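Local coordinates for uncharacterized protein (Vanderwaltozyma polyspora, PDB 5THE) that is a budding-yeast Argonaute, here its C-terminal lobe, which probably binds RNA and anchors the 5' end of a guide strand for target cleavage, at residues S197-Y200 and D201-Y205. Numbering follows the deposited sequence.
Sequences SAVY and DRLKY. With nucleotides of chain B.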
loop_
_atom_site.group_PDB
_atom_site.type_symbol
_atom_site.label_atom_id
_atom_site.label_comp_id
_atom_site.label_asym_id
_atom_site.label_seq_id
_atom_site.Cartn_x
_atom_site.Cartn_y
_atom_site.Cartn_z
ATOM N N SER A 197 -3.886 -20.819 0.815
ATOM C CA SER A 197 -2.655 -20.048 0.693
ATOM C C SER A 197 -1.582 -20.803 -0.085
ATOM O O SER A 197 -0.786 -20.179 -0.795
ATOM C CB SER A 197 -2.153 -19.639 2.078
ATOM O OG SER A 197 -1.987 -20.776 2.900
ATOM N N ALA A 198 -1.559 -22.138 -0.004
ATOM C CA ALA A 198 -0.555 -22.886 -0.755
ATOM C C ALA A 198 -0.758 -22.703 -2.248
ATOM O O ALA A 198 0.214 -22.581 -3.005
ATOM C CB ALA A 198 -0.602 -24.372 -0.393
ATOM N N VAL A 199 -2.018 -22.691 -2.692
ATOM C CA VAL A 199 -2.298 -22.477 -4.103
ATOM C C VAL A 199 -2.051 -21.020 -4.478
ATOM O O VAL A 199 -1.407 -20.732 -5.492
ATOM C CB VAL A 199 -3.729 -22.912 -4.442
ATOM C CG1 VAL A 199 -4.164 -22.266 -5.725
ATOM C CG2 VAL A 199 -3.795 -24.445 -4.599
ATOM N N TYR A 200 -2.531 -20.081 -3.648
ATOM C CA TYR A 200 -2.340 -18.661 -3.950
ATOM C C TYR A 200 -0.860 -18.290 -3.972
ATOM O O TYR A 200 -0.406 -17.562 -4.865
ATOM C CB TYR A 200 -3.088 -17.808 -2.929
ATOM C CG TYR A 200 -2.893 -16.325 -3.076
ATOM C CD1 TYR A 200 -1.874 -15.664 -2.398
ATOM C CD2 TYR A 200 -3.754 -15.565 -3.875
ATOM C CE1 TYR A 200 -1.707 -14.288 -2.523
ATOM C CE2 TYR A 200 -3.593 -14.202 -4.002
ATOM C CZ TYR A 200 -2.580 -13.562 -3.326
ATOM O OH TYR A 200 -2.427 -12.190 -3.462
ATOM N N ASP A 201 -0.098 -18.753 -2.971
ATOM C CA ASP A 201 1.329 -18.442 -2.902
ATOM C C ASP A 201 2.043 -18.904 -4.156
ATOM O O ASP A 201 2.843 -18.167 -4.742
ATOM C CB ASP A 201 1.969 -19.106 -1.679
ATOM C CG ASP A 201 1.535 -18.478 -0.373
ATOM O OD1 ASP A 201 0.862 -17.432 -0.404
ATOM O OD2 ASP A 201 1.890 -19.028 0.689
ATOM N N ARG A 202 1.756 -20.136 -4.580
ATOM C CA ARG A 202 2.403 -20.689 -5.756
ATOM C C ARG A 202 1.975 -19.958 -7.024
ATOM O O ARG A 202 2.793 -19.741 -7.924
ATOM C CB ARG A 202 2.091 -22.181 -5.854
ATOM C CG ARG A 202 2.935 -22.903 -6.871
ATOM C CD ARG A 202 4.336 -23.090 -6.342
ATOM N NE ARG A 202 5.187 -23.800 -7.285
ATOM C CZ ARG A 202 6.458 -24.115 -7.051
ATOM N NH1 ARG A 202 7.025 -23.801 -5.894
ATOM N NH2 ARG A 202 7.163 -24.747 -7.974
ATOM N N LEU A 203 0.697 -19.585 -7.122
ATOM C CA LEU A 203 0.249 -18.803 -8.279
ATOM C C LEU A 203 1.022 -17.499 -8.404
ATOM O O LEU A 203 1.446 -17.123 -9.503
ATOM C CB LEU A 203 -1.241 -18.504 -8.176
ATOM C CG LEU A 203 -2.187 -19.618 -8.607
ATOM C CD1 LEU A 203 -3.607 -19.178 -8.378
ATOM C CD2 LEU A 203 -1.961 -19.991 -10.074
ATOM N N LYS A 204 1.206 -16.792 -7.290
ATOM C CA LYS A 204 1.963 -15.549 -7.329
ATOM C C LYS A 204 3.444 -15.815 -7.547
ATOM O O LYS A 204 4.110 -15.086 -8.291
ATOM C CB LYS A 204 1.718 -14.759 -6.045
ATOM C CG LYS A 204 0.259 -14.304 -5.899
ATOM C CD LYS A 204 -0.170 -13.418 -7.080
ATOM C CE LYS A 204 -1.494 -12.720 -6.788
ATOM N NZ LYS A 204 -1.941 -11.825 -7.919
ATOM N N TYR A 205 3.968 -16.872 -6.926
ATOM C CA TYR A 205 5.362 -17.239 -7.130
ATOM C C TYR A 205 5.656 -17.481 -8.602
ATOM O O TYR A 205 6.655 -16.997 -9.137
ATOM C CB TYR A 205 5.675 -18.481 -6.311
ATOM C CG TYR A 205 7.063 -19.029 -6.498
ATOM C CD1 TYR A 205 8.139 -18.458 -5.840
ATOM C CD2 TYR A 205 7.292 -20.141 -7.301
ATOM C CE1 TYR A 205 9.413 -18.968 -5.981
ATOM C CE2 TYR A 205 8.566 -20.659 -7.453
ATOM C CZ TYR A 205 9.622 -20.063 -6.787
ATOM O OH TYR A 205 10.898 -20.554 -6.917
ATOM O OP3 U B 1 -3.717 -10.384 -4.846
ATOM P P U B 1 -4.860 -10.584 -5.758
ATOM O OP1 U B 1 -4.375 -11.130 -7.049
ATOM O OP2 U B 1 -5.671 -9.357 -5.799
ATOM O "O5'" U B 1 -5.755 -11.732 -5.148
ATOM C "C5'" U B 1 -6.703 -11.468 -4.123
ATOM C "C4'" U B 1 -7.700 -12.586 -4.077
ATOM O "O4'" U B 1 -7.021 -13.827 -3.719
ATOM C "C3'" U B 1 -8.845 -12.411 -3.091
ATOM O "O3'" U B 1 -10.053 -12.860 -3.705
ATOM C "C2'" U B 1 -8.457 -13.329 -1.930
ATOM O "O2'" U B 1 -9.546 -13.827 -1.183
ATOM C "C1'" U B 1 -7.704 -14.451 -2.646
ATOM N N1 U B 1 -6.709 -15.127 -1.787
ATOM C C2 U B 1 -6.821 -16.484 -1.614
ATOM O O2 U B 1 -7.688 -17.124 -2.169
ATOM N N3 U B 1 -5.885 -17.066 -0.790
ATOM C C4 U B 1 -4.855 -16.415 -0.134
ATOM O O4 U B 1 -4.075 -17.066 0.569
ATOM C C5 U B 1 -4.808 -15.001 -0.348
ATOM C C6 U B 1 -5.720 -14.422 -1.141
#
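The Tyr200 ring is sandwiched between the base of U1 of chain B and the aliphatic stem of Lys204, one turn further along the same helix. C5 of the uracil lies over the ring centre, 3.5 Å above its plane; on the opposite face Lys204 CG makes a CH-pi contact 4.1 Å from the centroid, offset toward the rim. Asp201 OD1 and the phosphate oxygen OP3 of U1 meet the ring edge in plane. Tyrosine suits this place because it offers a flat face to the base and a hydroxyl to the phosphate: Tyr200 OH donates to OP3 of U1 of chain B over 2.6 Å. With CG anti to the backbone N (chi1 176°), the ring is carried off the helix toward the nucleotide. Lysine complements it: its CG, anti to the carbonyl carbon (chi1 -65°), covers the ring face, and a bend at chi2 turns the outer chain so that CE lies by the hydroxyl and Lys204 NZ donates to OP1 of U1 at 2.7 Å. Asn215 also accepts from NZ, which helps fix the ammonium beside the phosphate. A leucine in place of Tyr200 would probably leave the uracil without the flat ring against its face, OP3 without its hydroxyl donor and the Lys204 stem less firmly placed. This arrangement is consistent with the pocket in which Argonautes hold the 5'-phosphate and first base of the guide RNA. On another side, Val199 CG1 and Leu203 CD1 touch at 4.1 Å, branched apolar groups suited to packing on Ile84 of strand 77-85; Leu203 also reaches strand 185-191. Asp201 and Lys204 touch helix 490-515, while Arg202 forms a salt bridge to Glu171 of helix 169-179, so helix 197-210 joins the parallel sheet, two helices and the RNA.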